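Local coordinates for protein HAD superfamily hydrolase (PDB 6NQ4) that probably acts as a phosphatase of the haloacid dehalogenase superfamily, with sodium and phosphate ions bound together in its crystal structure, at residues V43-E51 / M185-I193; K215-L225 / L249-L260. One frame throughout, in Å; residues are numbered along the deposited sequence.

Contact 1. Residues V43-E51 / M185-I193. With NA (sodium ion), chain H; PO4 (phosphate ion), chain G.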
loop_
_atom_site.group_PDB
_atom_site.type_symbol
_atom_site.label_atom_id
_atom_site.label_comp_id
_atom_site.label_asym_id
_atom_site.label_seq_id
_atom_site.Cartn_x
_atom_site.Cartn_y
_atom_site.Cartn_z
ATOM N N VAL A 43 5.643 3.301 3.095
ATOM C CA VAL A 43 5.518 3.483 4.545
ATOM C C VAL A 43 5.996 2.252 5.333
ATOM O O VAL A 43 7.055 2.293 5.979
ATOM C CB VAL A 43 4.093 3.928 4.950
ATOM C CG1 VAL A 43 3.969 4.028 6.482
ATOM C CG2 VAL A 43 3.734 5.293 4.293
ATOM N N TRP A 44 5.253 1.143 5.290
ATOM C CA TRP A 44 5.656 -0.028 6.077
ATOM C C TRP A 44 6.983 -0.596 5.584
ATOM O O TRP A 44 7.178 -0.833 4.388
ATOM C CB TRP A 44 4.583 -1.106 6.026
ATOM C CG TRP A 44 3.596 -1.006 7.140
ATOM C CD1 TRP A 44 3.588 -1.735 8.297
ATOM C CD2 TRP A 44 2.496 -0.116 7.220
ATOM N NE1 TRP A 44 2.527 -1.379 9.074
ATOM C CE2 TRP A 44 1.828 -0.387 8.436
ATOM C CE3 TRP A 44 1.983 0.866 6.361
ATOM C CZ2 TRP A 44 0.683 0.308 8.838
ATOM C CZ3 TRP A 44 0.844 1.562 6.757
ATOM C CH2 TRP A 44 0.205 1.278 7.984
ATOM N N GLY A 45 7.898 -0.811 6.519
ATOM C CA GLY A 45 9.201 -1.324 6.204
ATOM C C GLY A 45 10.212 -0.276 5.834
ATOM O O GLY A 45 11.399 -0.617 5.661
ATOM N N VAL A 46 9.787 0.978 5.677
ATOM C CA VAL A 46 10.676 2.048 5.238
ATOM C C VAL A 46 10.629 3.188 6.243
ATOM O O VAL A 46 11.675 3.667 6.694
ATOM C CB VAL A 46 10.317 2.512 3.811
ATOM C CG1 VAL A 46 11.119 3.764 3.441
ATOM C CG2 VAL A 46 10.570 1.376 2.803
ATOM N N VAL A 47 9.419 3.633 6.603
ATOM C CA VAL A 47 9.226 4.683 7.607
ATOM C C VAL A 47 8.965 4.096 8.993
ATOM O O VAL A 47 9.429 4.636 10.010
ATOM C CB VAL A 47 8.078 5.620 7.164
ATOM C CG1 VAL A 47 7.712 6.605 8.280
ATOM C CG2 VAL A 47 8.447 6.346 5.876
ATOM N N HIS A 48 8.200 3.010 9.063
ATOM C CA HIS A 48 7.907 2.352 10.336
ATOM C C HIS A 48 7.533 0.905 10.057
ATOM O O HIS A 48 7.369 0.505 8.899
ATOM C CB HIS A 48 6.845 3.103 11.169
ATOM C CG HIS A 48 5.444 3.039 10.631
ATOM N ND1 HIS A 48 4.682 1.891 10.663
ATOM C CD2 HIS A 48 4.639 4.011 10.122
ATOM C CE1 HIS A 48 3.477 2.151 10.183
ATOM N NE2 HIS A 48 3.425 3.429 9.852
ATOM N N ASN A 49 7.434 0.105 11.131
ATOM C CA ASN A 49 7.065 -1.307 11.002
ATOM C C ASN A 49 5.783 -1.651 11.742
ATOM O O ASN A 49 5.544 -2.817 12.086
ATOM C CB ASN A 49 8.205 -2.221 11.448
ATOM C CG ASN A 49 8.514 -2.077 12.930
ATOM O OD1 ASN A 49 7.763 -1.456 13.686
ATOM N ND2 ASN A 49 9.621 -2.660 13.355
ATOM N N GLY A 50 4.933 -0.663 11.986
ATOM C CA GLY A 50 3.705 -0.890 12.716
ATOM C C GLY A 50 3.848 -0.840 14.216
ATOM O O GLY A 50 2.833 -0.710 14.918
ATOM N N GLU A 51 5.077 -0.959 14.743
ATOM C CA GLU A 51 5.315 -0.876 16.182
ATOM C C GLU A 51 6.338 0.183 16.587
ATOM O O GLU A 51 6.200 0.761 17.674
ATOM C CB GLU A 51 5.678 -2.264 16.735
ATOM C CG GLU A 51 4.495 -3.230 16.587
ATOM C CD GLU A 51 4.653 -4.561 17.294
ATOM O OE1 GLU A 51 5.778 -4.925 17.706
ATOM O OE2 GLU A 51 3.617 -5.252 17.419
ATOM N N MET A 185 1.866 -10.044 2.531
ATOM C CA MET A 185 2.166 -9.957 3.959
ATOM C C MET A 185 2.664 -8.557 4.253
ATOM O O MET A 185 3.020 -7.799 3.346
ATOM C CB MET A 185 3.246 -10.960 4.416
ATOM C CG MET A 185 2.922 -12.403 4.066
ATOM S SD MET A 185 3.877 -13.596 5.032
ATOM C CE MET A 185 2.818 -13.689 6.493
ATOM N N VAL A 186 2.682 -8.224 5.541
ATOM C CA VAL A 186 3.260 -6.979 6.028
ATOM C C VAL A 186 3.949 -7.269 7.349
ATOM O O VAL A 186 3.578 -8.195 8.077
ATOM C CB VAL A 186 2.176 -5.876 6.198
ATOM C CG1 VAL A 186 1.230 -6.204 7.347
ATOM C CG2 VAL A 186 2.792 -4.476 6.375
ATOM N N GLU A 187 4.958 -6.481 7.660
ATOM C CA GLU A 187 5.568 -6.614 8.970
ATOM C C GLU A 187 4.718 -5.921 10.031
ATOM O O GLU A 187 3.980 -4.958 9.759
ATOM C CB GLU A 187 6.989 -6.058 8.971
ATOM C CG GLU A 187 7.064 -4.594 8.588
ATOM C CD GLU A 187 7.304 -4.416 7.106
ATOM O OE1 GLU A 187 6.304 -4.266 6.345
ATOM O OE2 GLU A 187 8.505 -4.452 6.707
ATOM N N ARG A 188 4.804 -6.434 11.237
ATOM C CA ARG A 188 4.220 -5.792 12.413
ATOM C C ARG A 188 5.219 -6.040 13.533
ATOM O O ARG A 188 5.238 -7.123 14.134
ATOM C CB ARG A 188 2.841 -6.350 12.746
ATOM C CG ARG A 188 2.090 -5.470 13.758
ATOM C CD ARG A 188 0.651 -5.960 13.931
ATOM N NE ARG A 188 -0.142 -5.692 12.737
ATOM C CZ ARG A 188 -1.257 -6.342 12.420
ATOM N NH1 ARG A 188 -1.715 -7.294 13.215
ATOM N NH2 ARG A 188 -1.910 -6.037 11.310
ATOM N N GLY A 189 6.096 -5.065 13.756
ATOM C CA GLY A 189 7.250 -5.296 14.584
ATOM C C GLY A 189 8.000 -6.494 14.042
ATOM O O GLY A 189 8.293 -6.570 12.844
ATOM N N PRO A 190 8.260 -7.485 14.902
ATOM C CA PRO A 190 9.012 -8.670 14.476
ATOM C C PRO A 190 8.189 -9.692 13.715
ATOM O O PRO A 190 8.772 -10.655 13.201
ATOM C CB PRO A 190 9.473 -9.273 15.814
ATOM C CG PRO A 190 8.324 -8.952 16.736
ATOM C CD PRO A 190 7.918 -7.540 16.333
ATOM N N ARG A 191 6.869 -9.541 13.659
ATOM C CA ARG A 191 5.992 -10.542 13.070
ATOM C C ARG A 191 5.743 -10.253 11.587
ATOM O O ARG A 191 5.882 -9.117 11.114
ATOM C CB ARG A 191 4.652 -10.571 13.825
ATOM C CG ARG A 191 4.783 -11.076 15.267
ATOM C CD ARG A 191 3.450 -11.215 16.034
ATOM N NE ARG A 191 2.628 -9.999 16.009
ATOM C CZ ARG A 191 2.912 -8.870 16.653
ATOM N NH1 ARG A 191 4.010 -8.768 17.395
ATOM N NH2 ARG A 191 2.093 -7.833 16.547
ATOM N N LEU A 192 5.363 -11.301 10.851
ATOM C CA LEU A 192 4.796 -11.178 9.508
ATOM C C LEU A 192 3.316 -11.520 9.582
ATOM O O LEU A 192 2.937 -12.530 10.198
ATOM C CB LEU A 192 5.511 -12.091 8.502
ATOM C CG LEU A 192 6.931 -11.636 8.152
ATOM C CD1 LEU A 192 7.738 -12.748 7.496
ATOM C CD2 LEU A 192 6.836 -10.442 7.235
ATOM N N ILE A 193 2.488 -10.665 8.983
ATOM C CA ILE A 193 1.037 -10.723 9.091
ATOM C C ILE A 193 0.450 -10.846 7.690
ATOM O O ILE A 193 0.828 -10.094 6.784
ATOM C CB ILE A 193 0.530 -9.428 9.754
ATOM C CG1 ILE A 193 1.196 -9.209 11.121
ATOM C CG2 ILE A 193 -0.976 -9.433 9.868
ATOM C CD1 ILE A 193 0.847 -10.255 12.149
HETATM NA NA NA H . 6.992 -1.868 2.271
HETATM P P PO4 G . 3.286 -0.430 2.297
HETATM O O1 PO4 G . 4.714 -0.974 2.239
HETATM O O2 PO4 G . 3.209 0.761 3.234
HETATM O O3 PO4 G . 2.578 -1.640 2.936
HETATM O O4 PO4 G . 2.742 -0.196 0.909
HETATM O O HOH W 1 1.662 -3.802 10.729
HETATM O O HOH W 2 5.480 -7.014 19.240
HETATM O O HOH W 3 5.982 -3.731 3.552
HETATM O O HOH W 4 6.246 -2.610 0.012
#
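The carbonyl oxygen of N49 is met by two residues of a beta hairpin: G189 N donates to N49 O at 2.9 Å, and R188 CA lies 3.3 Å from N49 O in a CA-H...O contact. The hairpin, strands 185-188 and 191-194 joined by a type II' turn from R188 to R191, lies against the loop after strand 38-41 of the HAD fold. E51 CG sits beside its backbone N (chi1 -65°), and the extended side chain passes G189 to place OE2 3.1 Å from R191 NH2 in a salt bridge, carboxylate and guanidinium planes 49° apart. R191 NH2 also pairs with E156, which with D155 holds the R188 guanidinium too. V186 CG2 approaches W44 CD1 obliquely at 3.4 Å, while H48 CE1 lies over one face of the indole, toward its rim. One water accepts from W44 NE1 and R188 NE and donates to E187 O, joining indole to hairpin. W44 uses its backbone for both ions: its N donates to phosphate O2, and its O binds sodium at 2.4 Å. E187, bent at chi2 (-93°), turns its carboxylate toward W44 CB and G45, and OE1 receives a hydrogen bond of 2.9 Å from a water on sodium.

Contact 2. Residues K215-L225 / L249-L260; sequences KPHRPIYEAAL and LTDVKGAADFGL. With PO4 (phosphate ion), chain G.
F258 projects from helix 249-258 as a knob into a hole on helix 218-225 lined by R218, Y221, E222 and L225. The floor of that hole is Y221 CB, 3.5 Å from the centroid of the F258 ring and only 8° off its normal, a nearly central CH-pi contact. L225 CD2 borders the ring at its edge, 3.8 Å from F258 CZ, and in the conformers modelled the CG methylenes of R218 and E222 close the hole obliquely. F258 extends this far because its CG lies opposite the backbone N (chi1 -163°).

Y221 projects the opposite way, its ring sliding past F258 to lie against the bare backbone of G254, with OH 3.3 Å from G254 CA; G254 O lies over one ring face, and a water links the hydroxyl to D251 O. The same glycine admits P216, whose CA comes within 3.6 Å of G254 CA. The P216 ring, placed by a cis peptide bond, fills the hollow between L249 O and the K253 methylenes. The axes of the short segments 218-225 and 249-258 approach to 10.0 Å and cross at -69°.

Next to P216 in sequence, K215 reaches the bound phosphate in the probable active site. Its NZ meets D251 OD1 on the syn side at 2.7 Å and phosphate O4 at 2.8 Å, and also pairs with D42. K215 and D251 are placed as the motif III lysine and a motif IV aspartate would be, consistent with the Rossmann-like core of the HAD fold.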
loop_
_atom_site.group_PDB
_atom_site.type_symbol
_atom_site.label_atom_id
_atom_site.label_comp_id
_atom_site.label_asym_id
_atom_site.label_seq_id
_atom_site.Cartn_x
_atom_site.Cartn_y
_atom_site.Cartn_z
ATOM N N LYS A 215 -0.767 -0.260 -5.113
ATOM C CA LYS A 215 0.480 -0.568 -5.808
ATOM C C LYS A 215 0.527 -2.058 -6.125
ATOM O O LYS A 215 0.227 -2.874 -5.252
ATOM C CB LYS A 215 1.692 -0.234 -4.926
ATOM C CG LYS A 215 1.776 1.241 -4.492
ATOM C CD LYS A 215 2.965 1.516 -3.559
ATOM C CE LYS A 215 2.775 0.888 -2.184
ATOM N NZ LYS A 215 3.836 1.312 -1.217
ATOM N N PRO A 216 0.971 -2.456 -7.336
ATOM C CA PRO A 216 1.630 -1.679 -8.398
ATOM C C PRO A 216 0.676 -1.079 -9.434
ATOM O O PRO A 216 1.143 -0.591 -10.472
ATOM C CB PRO A 216 2.472 -2.742 -9.101
ATOM C CG PRO A 216 1.587 -3.986 -9.012
ATOM C CD PRO A 216 0.959 -3.902 -7.630
ATOM N N HIS A 217 -0.629 -1.095 -9.161
ATOM C CA HIS A 217 -1.600 -0.661 -10.157
ATOM C C HIS A 217 -1.631 0.863 -10.266
ATOM O O HIS A 217 -1.306 1.602 -9.322
ATOM C CB HIS A 217 -2.974 -1.247 -9.836
ATOM C CG HIS A 217 -2.930 -2.728 -9.634
ATOM N ND1 HIS A 217 -2.947 -3.619 -10.684
ATOM C CD2 HIS A 217 -2.821 -3.470 -8.507
ATOM C CE1 HIS A 217 -2.873 -4.852 -10.211
ATOM N NE2 HIS A 217 -2.784 -4.789 -8.893
ATOM N N ARG A 218 -2.054 1.330 -11.442
ATOM C CA ARG A 218 -1.947 2.753 -11.746
ATOM C C ARG A 218 -2.783 3.677 -10.863
ATOM O O ARG A 218 -2.322 4.800 -10.606
ATOM C CB ARG A 218 -2.232 2.998 -13.231
ATOM C CG ARG A 218 -1.885 4.407 -13.659
ATOM C CD ARG A 218 -2.261 4.648 -15.091
ATOM N NE ARG A 218 -1.510 3.785 -15.981
ATOM C CZ ARG A 218 -1.924 3.438 -17.195
ATOM N NH1 ARG A 218 -3.088 3.879 -17.655
ATOM N NH2 ARG A 218 -1.182 2.640 -17.946
ATOM N N PRO A 219 -3.999 3.310 -10.397
ATOM C CA PRO A 219 -4.824 4.333 -9.717
ATOM C C PRO A 219 -4.152 5.005 -8.536
ATOM O O PRO A 219 -4.293 6.224 -8.362
ATOM C CB PRO A 219 -6.087 3.568 -9.321
ATOM C CG PRO A 219 -6.216 2.533 -10.398
ATOM C CD PRO A 219 -4.786 2.087 -10.647
ATOM N N ILE A 220 -3.405 4.263 -7.723
ATOM C CA ILE A 220 -2.775 4.906 -6.574
ATOM C C ILE A 220 -1.697 5.889 -7.019
ATOM O O ILE A 220 -1.519 6.949 -6.394
ATOM C CB ILE A 220 -2.258 3.844 -5.579
ATOM C CG1 ILE A 220 -1.964 4.489 -4.215
ATOM C CG2 ILE A 220 -1.045 3.079 -6.133
ATOM C CD1 ILE A 220 -1.604 3.474 -3.136
ATOM N N TYR A 221 -0.993 5.584 -8.121
ATOM C CA TYR A 221 0.027 6.496 -8.642
ATOM C C TYR A 221 -0.605 7.750 -9.211
ATOM O O TYR A 221 -0.073 8.846 -9.024
ATOM C CB TYR A 221 0.913 5.791 -9.680
ATOM C CG TYR A 221 1.805 4.787 -9.002
ATOM C CD1 TYR A 221 2.994 5.187 -8.396
ATOM C CD2 TYR A 221 1.411 3.462 -8.863
ATOM C CE1 TYR A 221 3.794 4.278 -7.714
ATOM C CE2 TYR A 221 2.183 2.567 -8.171
ATOM C CZ TYR A 221 3.376 2.976 -7.599
ATOM O OH TYR A 221 4.163 2.081 -6.896
ATOM N N GLU A 222 -1.740 7.612 -9.901
ATOM C CA GLU A 222 -2.424 8.796 -10.409
ATOM C C GLU A 222 -2.914 9.675 -9.266
ATOM O O GLU A 222 -2.876 10.909 -9.358
ATOM C CB GLU A 222 -3.562 8.380 -11.344
ATOM C CG GLU A 222 -3.059 7.863 -12.693
ATOM C CD GLU A 222 -4.153 7.292 -13.572
ATOM O OE1 GLU A 222 -5.216 6.909 -13.039
ATOM O OE2 GLU A 222 -3.944 7.225 -14.804
ATOM N N ALA A 223 -3.360 9.056 -8.166
ATOM C CA ALA A 223 -3.788 9.838 -7.011
ATOM C C ALA A 223 -2.607 10.551 -6.364
ATOM O O ALA A 223 -2.712 11.724 -5.979
ATOM C CB ALA A 223 -4.503 8.940 -6.008
ATOM N N ALA A 224 -1.460 9.870 -6.261
ATOM C CA ALA A 224 -0.260 10.524 -5.748
ATOM C C ALA A 224 0.188 11.663 -6.666
ATOM O O ALA A 224 0.622 12.718 -6.188
ATOM C CB ALA A 224 0.864 9.496 -5.564
ATOM N N LEU A 225 0.090 11.467 -7.988
ATOM C CA LEU A 225 0.442 12.533 -8.921
ATOM C C LEU A 225 -0.510 13.718 -8.791
ATOM O O LEU A 225 -0.064 14.870 -8.796
ATOM C CB LEU A 225 0.476 11.994 -10.353
ATOM C CG LEU A 225 0.890 12.963 -11.465
ATOM C CD1 LEU A 225 2.264 13.525 -11.155
ATOM C CD2 LEU A 225 0.872 12.261 -12.821
ATOM N N LEU A 249 7.458 -6.270 -6.128
ATOM C CA LEU A 249 6.226 -6.423 -6.900
ATOM C C LEU A 249 5.184 -5.348 -6.611
ATOM O O LEU A 249 4.131 -5.349 -7.260
ATOM C CB LEU A 249 5.604 -7.805 -6.676
ATOM C CG LEU A 249 6.390 -9.014 -7.173
ATOM C CD1 LEU A 249 5.473 -10.217 -7.307
ATOM C CD2 LEU A 249 7.057 -8.708 -8.492
ATOM N N THR A 250 5.448 -4.447 -5.656
ATOM C CA THR A 250 4.562 -3.315 -5.386
ATOM C C THR A 250 5.276 -2.015 -5.728
ATOM O O THR A 250 4.951 -1.394 -6.739
ATOM C CB THR A 250 4.068 -3.313 -3.931
ATOM O OG1 THR A 250 5.191 -3.434 -3.040
ATOM C CG2 THR A 250 3.098 -4.472 -3.658
ATOM N N ASP A 251 6.269 -1.603 -4.932
ATOM C CA ASP A 251 6.913 -0.301 -5.113
ATOM C C ASP A 251 7.753 -0.238 -6.380
ATOM O O ASP A 251 7.712 0.761 -7.111
ATOM C CB ASP A 251 7.817 -0.008 -3.920
ATOM C CG ASP A 251 7.081 -0.082 -2.617
ATOM O OD1 ASP A 251 6.207 0.778 -2.408
ATOM O OD2 ASP A 251 7.350 -1.003 -1.819
ATOM N N VAL A 252 8.573 -1.260 -6.634
ATOM C CA VAL A 252 9.467 -1.194 -7.792
ATOM C C VAL A 252 8.676 -1.333 -9.085
ATOM O O VAL A 252 8.784 -0.503 -9.999
ATOM C CB VAL A 252 10.603 -2.231 -7.690
ATOM C CG1 VAL A 252 11.477 -2.186 -8.943
ATOM C CG2 VAL A 252 11.436 -1.998 -6.423
ATOM N N LYS A 253 7.876 -2.391 -9.182
ATOM C CA LYS A 253 7.048 -2.580 -10.362
ATOM C C LYS A 253 6.093 -1.406 -10.558
ATOM O O LYS A 253 5.892 -0.944 -11.689
ATOM C CB LYS A 253 6.271 -3.889 -10.248
ATOM C CG LYS A 253 5.358 -4.144 -11.429
ATOM C CD LYS A 253 4.645 -5.480 -11.315
ATOM C CE LYS A 253 3.529 -5.589 -12.338
ATOM N NZ LYS A 253 4.009 -5.269 -13.711
ATOM N N GLY A 254 5.492 -0.909 -9.468
ATOM C CA GLY A 254 4.529 0.174 -9.609
ATOM C C GLY A 254 5.157 1.444 -10.146
ATOM O O GLY A 254 4.636 2.071 -11.072
ATOM N N ALA A 255 6.290 1.841 -9.571
ATOM C CA ALA A 255 6.959 3.045 -10.046
ATOM C C ALA A 255 7.424 2.882 -11.490
ATOM O O ALA A 255 7.214 3.774 -12.324
ATOM C CB ALA A 255 8.131 3.380 -9.129
ATOM N N ALA A 256 8.042 1.740 -11.806
ATOM C CA ALA A 256 8.527 1.495 -13.162
ATOM C C ALA A 256 7.386 1.533 -14.176
ATOM O O ALA A 256 7.512 2.160 -15.236
ATOM C CB ALA A 256 9.255 0.153 -13.207
ATOM N N ASP A 257 6.264 0.876 -13.865
ATOM C CA ASP A 257 5.136 0.854 -14.799
ATOM C C ASP A 257 4.517 2.239 -14.979
ATOM O O ASP A 257 3.945 2.522 -16.037
ATOM C CB ASP A 257 4.067 -0.128 -14.318
ATOM C CG ASP A 257 4.480 -1.583 -14.473
ATOM O OD1 ASP A 257 5.500 -1.872 -15.142
ATOM O OD2 ASP A 257 3.757 -2.446 -13.934
ATOM N N PHE A 258 4.612 3.105 -13.970
ATOM C CA PHE A 258 4.116 4.474 -14.081
ATOM C C PHE A 258 5.133 5.401 -14.722
ATOM O O PHE A 258 4.804 6.558 -14.999
ATOM C CB PHE A 258 3.758 4.986 -12.678
ATOM C CG PHE A 258 2.880 6.214 -12.665
ATOM C CD1 PHE A 258 1.641 6.216 -13.288
ATOM C CD2 PHE A 258 3.283 7.351 -11.985
ATOM C CE1 PHE A 258 0.833 7.339 -13.247
ATOM C CE2 PHE A 258 2.472 8.475 -11.926
ATOM C CZ PHE A 258 1.250 8.470 -12.556
ATOM N N GLY A 259 6.348 4.924 -14.972
ATOM C CA GLY A 259 7.362 5.739 -15.607
ATOM C C GLY A 259 8.256 6.520 -14.670
ATOM O O GLY A 259 8.845 7.518 -15.100
ATOM N N LEU A 260 8.394 6.098 -13.412
ATOM C CA LEU A 260 9.219 6.791 -12.430
ATOM C C LEU A 260 10.516 6.038 -12.170
ATOM O O LEU A 260 10.544 4.801 -12.158
ATOM C CB LEU A 260 8.499 6.913 -11.081
ATOM C CG LEU A 260 7.054 7.411 -11.130
ATOM C CD1 LEU A 260 6.495 7.482 -9.708
ATOM C CD2 LEU A 260 6.929 8.760 -11.839
HETATM P P PO4 G . 3.286 -0.430 2.297
HETATM O O1 PO4 G . 4.714 -0.974 2.239
HETATM O O2 PO4 G . 3.209 0.761 3.234
HETATM O O3 PO4 G . 2.578 -1.640 2.936
HETATM O O4 PO4 G . 2.742 -0.196 0.909
HETATM O O HOH W 5 1.892 1.747 -11.907
HETATM O O HOH W 6 1.393 -1.982 -12.848
HETATM O O HOH W 7 6.432 3.045 -6.065
#

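Contacts 1 and 2 follow one another along the chain and lie on opposite sides of its centre, their own centres 20 Å apart. They do not touch, though their nearest atoms come to about 5 Å, and the bound phosphate bridges them: 43-51 offers it a backbone amide, 215-225 a lysine ammonium, while T75 and N76 supply further donors. This ion, probably from the crystallisation liquor, marks the likely phosphoryl site. Sodium belongs to the same site, where D42 and D246 join W44 around it. The D251 side chain of contact 2 stands about 4 Å from sodium and accepts from G247 N, next to D246, so it probably helps order the metal-binding loop.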